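Long-range contact in protein BCAM1869 (Burkholderia cenocepacia, PDB 4O2H), which is probably a transcriptional regulator linked to quorum sensing, an RsaM homologue that binds copies of itself: residues T61-T66 with V76-Y81. Residues are numbered along the deposited sequence; the frame is centred on the assembly and turned at random.
Sequences TEWHRT and VGWDWY
Thr61 and Trp78 face each other in a beta hairpin, the two central strands of a four-stranded antiparallel sheet. They form a hydrogen-bonded pair: Thr61 N gives to Trp78 O at 3.0 Å, and Trp78 N returns a bond to Thr61 O. Trp63 and Val76 are paired in the same way, and the non-hydrogen-bonded pair Glu62–Gly77 lies between. Thr61, Trp63, Val76 and Trp78 share one face of the sheet, where helix 128-138 packs on Thr61 and Trp63. Gly77 has no side chain, and the Glu62 chain bends at chi2 and brings its carboxylate to the CA of Gly77. OE1 of Glu62 is 3.4 Å from Gly77 CA, while OE2 of Glu62 makes a salt bridge with Arg97 on strand 89-98.

The side chain of Thr61 can be followed outward. Thr61 CB lies near the five-membered ring of Trp80, 4.0 Å from Trp80 CD1. There the chain forks. CG2 sits over the face of the Trp78 indole, a CH-pi contact 3.4 Å from the centroid of its five-membered ring and 21° off the ring normal. OG1 is anti to the backbone N (chi1 -172°), which turns it to the ring edge of Trp63 and to strand 34-40, where it bonds Ser38 OG and Ala37 O. The Trp78 indole reaches back across the hairpin to Trp63. Its CH2 lies over one face of the Trp63 ring, near the rim, 3.3 Å from Trp63 CD1. The planes of the Trp63 five-membered ring and the Trp78 six-membered ring are inclined at 35°. A bent hydrogen bond in the ring plane, Trp63 NE1 to Thr61 OG1 at 2.9 Å, helps to hold the rotation of the Trp63 indole.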
loop_
_atom_site.group_PDB
_atom_site.type_symbol
_atom_site.label_atom_id
_atom_site.label_comp_id
_atom_site.label_asym_id
_atom_site.label_seq_id
_atom_site.Cartn_x
_atom_site.Cartn_y
_atom_site.Cartn_z
ATOM N N THR A 61 -2.334 1.212 4.928
ATOM C CA THR A 61 -1.445 0.442 5.781
ATOM C C THR A 61 -1.221 -0.904 5.095
ATOM O O THR A 61 -2.105 -1.392 4.403
ATOM C CB THR A 61 -1.916 0.362 7.219
ATOM O OG1 THR A 61 -0.876 -0.251 7.982
ATOM C CG2 THR A 61 -3.245 -0.361 7.366
ATOM N N GLU A 62 0.015 -1.402 5.211
ATOM C CA GLU A 62 0.559 -2.642 4.675
ATOM C C GLU A 62 1.214 -3.452 5.793
ATOM O O GLU A 62 2.017 -2.917 6.543
ATOM C CB GLU A 62 1.576 -2.363 3.542
ATOM C CG GLU A 62 0.914 -1.898 2.255
ATOM C CD GLU A 62 -0.181 -2.793 1.685
ATOM O OE1 GLU A 62 -0.233 -4.013 1.982
ATOM O OE2 GLU A 62 -0.971 -2.255 0.883
ATOM N N TRP A 63 0.814 -4.726 5.914
ATOM C CA TRP A 63 1.236 -5.673 6.943
ATOM C C TRP A 63 1.662 -6.974 6.260
ATOM O O TRP A 63 1.267 -7.239 5.122
ATOM C CB TRP A 63 0.067 -5.921 7.958
ATOM C CG TRP A 63 -0.244 -4.734 8.856
ATOM C CD1 TRP A 63 -0.535 -3.458 8.465
ATOM C CD2 TRP A 63 -0.158 -4.706 10.291
ATOM N NE1 TRP A 63 -0.660 -2.642 9.561
ATOM C CE2 TRP A 63 -0.442 -3.386 10.701
ATOM C CE3 TRP A 63 0.077 -5.688 11.275
ATOM C CZ2 TRP A 63 -0.529 -3.021 12.059
ATOM C CZ3 TRP A 63 0.033 -5.320 12.625
ATOM C CH2 TRP A 63 -0.241 -3.997 13.004
ATOM N N HIS A 64 2.531 -7.744 6.906
ATOM C CA HIS A 64 2.975 -8.989 6.282
ATOM C C HIS A 64 3.401 -10.019 7.335
ATOM O O HIS A 64 3.634 -9.698 8.501
ATOM C CB HIS A 64 4.085 -8.749 5.195
ATOM C CG HIS A 64 5.483 -8.430 5.683
ATOM N ND1 HIS A 64 6.523 -8.175 4.775
ATOM C CD2 HIS A 64 5.979 -8.317 6.946
ATOM C CE1 HIS A 64 7.594 -7.910 5.511
ATOM N NE2 HIS A 64 7.325 -7.993 6.823
ATOM N N ARG A 65 3.440 -11.269 6.907
ATOM C CA ARG A 65 3.977 -12.402 7.655
ATOM C C ARG A 65 5.060 -12.937 6.795
ATOM O O ARG A 65 4.790 -13.360 5.649
ATOM C CB ARG A 65 2.952 -13.476 8.021
ATOM C CG ARG A 65 3.663 -14.596 8.788
ATOM C CD ARG A 65 2.901 -15.889 8.881
ATOM N NE ARG A 65 2.553 -16.473 7.588
ATOM C CZ ARG A 65 1.783 -17.544 7.464
ATOM N NH1 ARG A 65 1.295 -18.147 8.539
ATOM N NH2 ARG A 65 1.502 -18.030 6.271
ATOM N N THR A 66 6.301 -12.855 7.308
ATOM C CA THR A 66 7.492 -13.259 6.559
ATOM C C THR A 66 7.492 -14.786 6.283
ATOM O O THR A 66 6.914 -15.569 7.056
ATOM C CB THR A 66 8.782 -12.808 7.279
ATOM O OG1 THR A 66 8.830 -13.401 8.567
ATOM C CG2 THR A 66 8.903 -11.287 7.404
ATOM N N VAL A 76 -1.207 -8.303 3.750
ATOM C CA VAL A 76 -2.513 -7.812 4.155
ATOM C C VAL A 76 -2.408 -6.301 4.215
ATOM O O VAL A 76 -1.560 -5.752 4.944
ATOM C CB VAL A 76 -2.990 -8.423 5.516
ATOM C CG1 VAL A 76 -4.408 -7.946 5.886
ATOM C CG2 VAL A 76 -2.903 -9.964 5.514
ATOM N N GLY A 77 -3.250 -5.652 3.428
ATOM C CA GLY A 77 -3.310 -4.201 3.363
ATOM C C GLY A 77 -4.732 -3.714 3.342
ATOM O O GLY A 77 -5.644 -4.452 2.992
ATOM N N TRP A 78 -4.938 -2.504 3.797
ATOM C CA TRP A 78 -6.270 -1.923 3.836
ATOM C C TRP A 78 -6.168 -0.415 3.963
ATOM O O TRP A 78 -5.104 0.137 4.309
ATOM C CB TRP A 78 -7.113 -2.516 5.012
ATOM C CG TRP A 78 -6.575 -2.189 6.387
ATOM C CD1 TRP A 78 -7.032 -1.214 7.239
ATOM C CD2 TRP A 78 -5.592 -2.943 7.132
ATOM N NE1 TRP A 78 -6.372 -1.285 8.439
ATOM C CE2 TRP A 78 -5.483 -2.338 8.408
ATOM C CE3 TRP A 78 -4.760 -4.040 6.825
ATOM C CZ2 TRP A 78 -4.563 -2.784 9.373
ATOM C CZ3 TRP A 78 -3.831 -4.457 7.763
ATOM C CH2 TRP A 78 -3.755 -3.852 9.033
ATOM N N ASP A 79 -7.299 0.240 3.699
ATOM C CA ASP A 79 -7.521 1.669 3.918
ATOM C C ASP A 79 -8.178 1.849 5.260
ATOM O O ASP A 79 -9.036 1.042 5.668
ATOM C CB ASP A 79 -8.376 2.302 2.802
ATOM C CG ASP A 79 -7.683 2.426 1.460
ATOM O OD1 ASP A 79 -6.441 2.232 1.404
ATOM O OD2 ASP A 79 -8.367 2.738 0.473
ATOM N N TRP A 80 -7.754 2.894 5.975
ATOM C CA TRP A 80 -8.306 3.201 7.304
ATOM C C TRP A 80 -8.686 4.678 7.397
ATOM O O TRP A 80 -8.287 5.472 6.572
ATOM C CB TRP A 80 -7.302 2.834 8.421
ATOM C CG TRP A 80 -5.980 3.528 8.232
ATOM C CD1 TRP A 80 -4.894 3.040 7.567
ATOM C CD2 TRP A 80 -5.659 4.890 8.583
ATOM N NE1 TRP A 80 -3.916 4.000 7.490
ATOM C CE2 TRP A 80 -4.361 5.149 8.099
ATOM C CE3 TRP A 80 -6.339 5.913 9.285
ATOM C CZ2 TRP A 80 -3.741 6.399 8.252
ATOM C CZ3 TRP A 80 -5.723 7.147 9.438
ATOM C CH2 TRP A 80 -4.438 7.381 8.933
ATOM N N TYR A 81 -9.439 5.031 8.414
ATOM C CA TYR A 81 -9.754 6.400 8.740
ATOM C C TYR A 81 -9.802 6.507 10.234
ATOM O O TYR A 81 -10.101 5.534 10.943
ATOM C CB TYR A 81 -11.012 6.986 8.048
ATOM C CG TYR A 81 -12.352 6.381 8.402
ATOM C CD1 TYR A 81 -13.103 6.876 9.462
ATOM C CD2 TYR A 81 -12.920 5.383 7.610
ATOM C CE1 TYR A 81 -14.352 6.343 9.777
ATOM C CE2 TYR A 81 -14.177 4.852 7.905
ATOM C CZ TYR A 81 -14.888 5.336 8.992
ATOM O OH TYR A 81 -16.131 4.832 9.281
#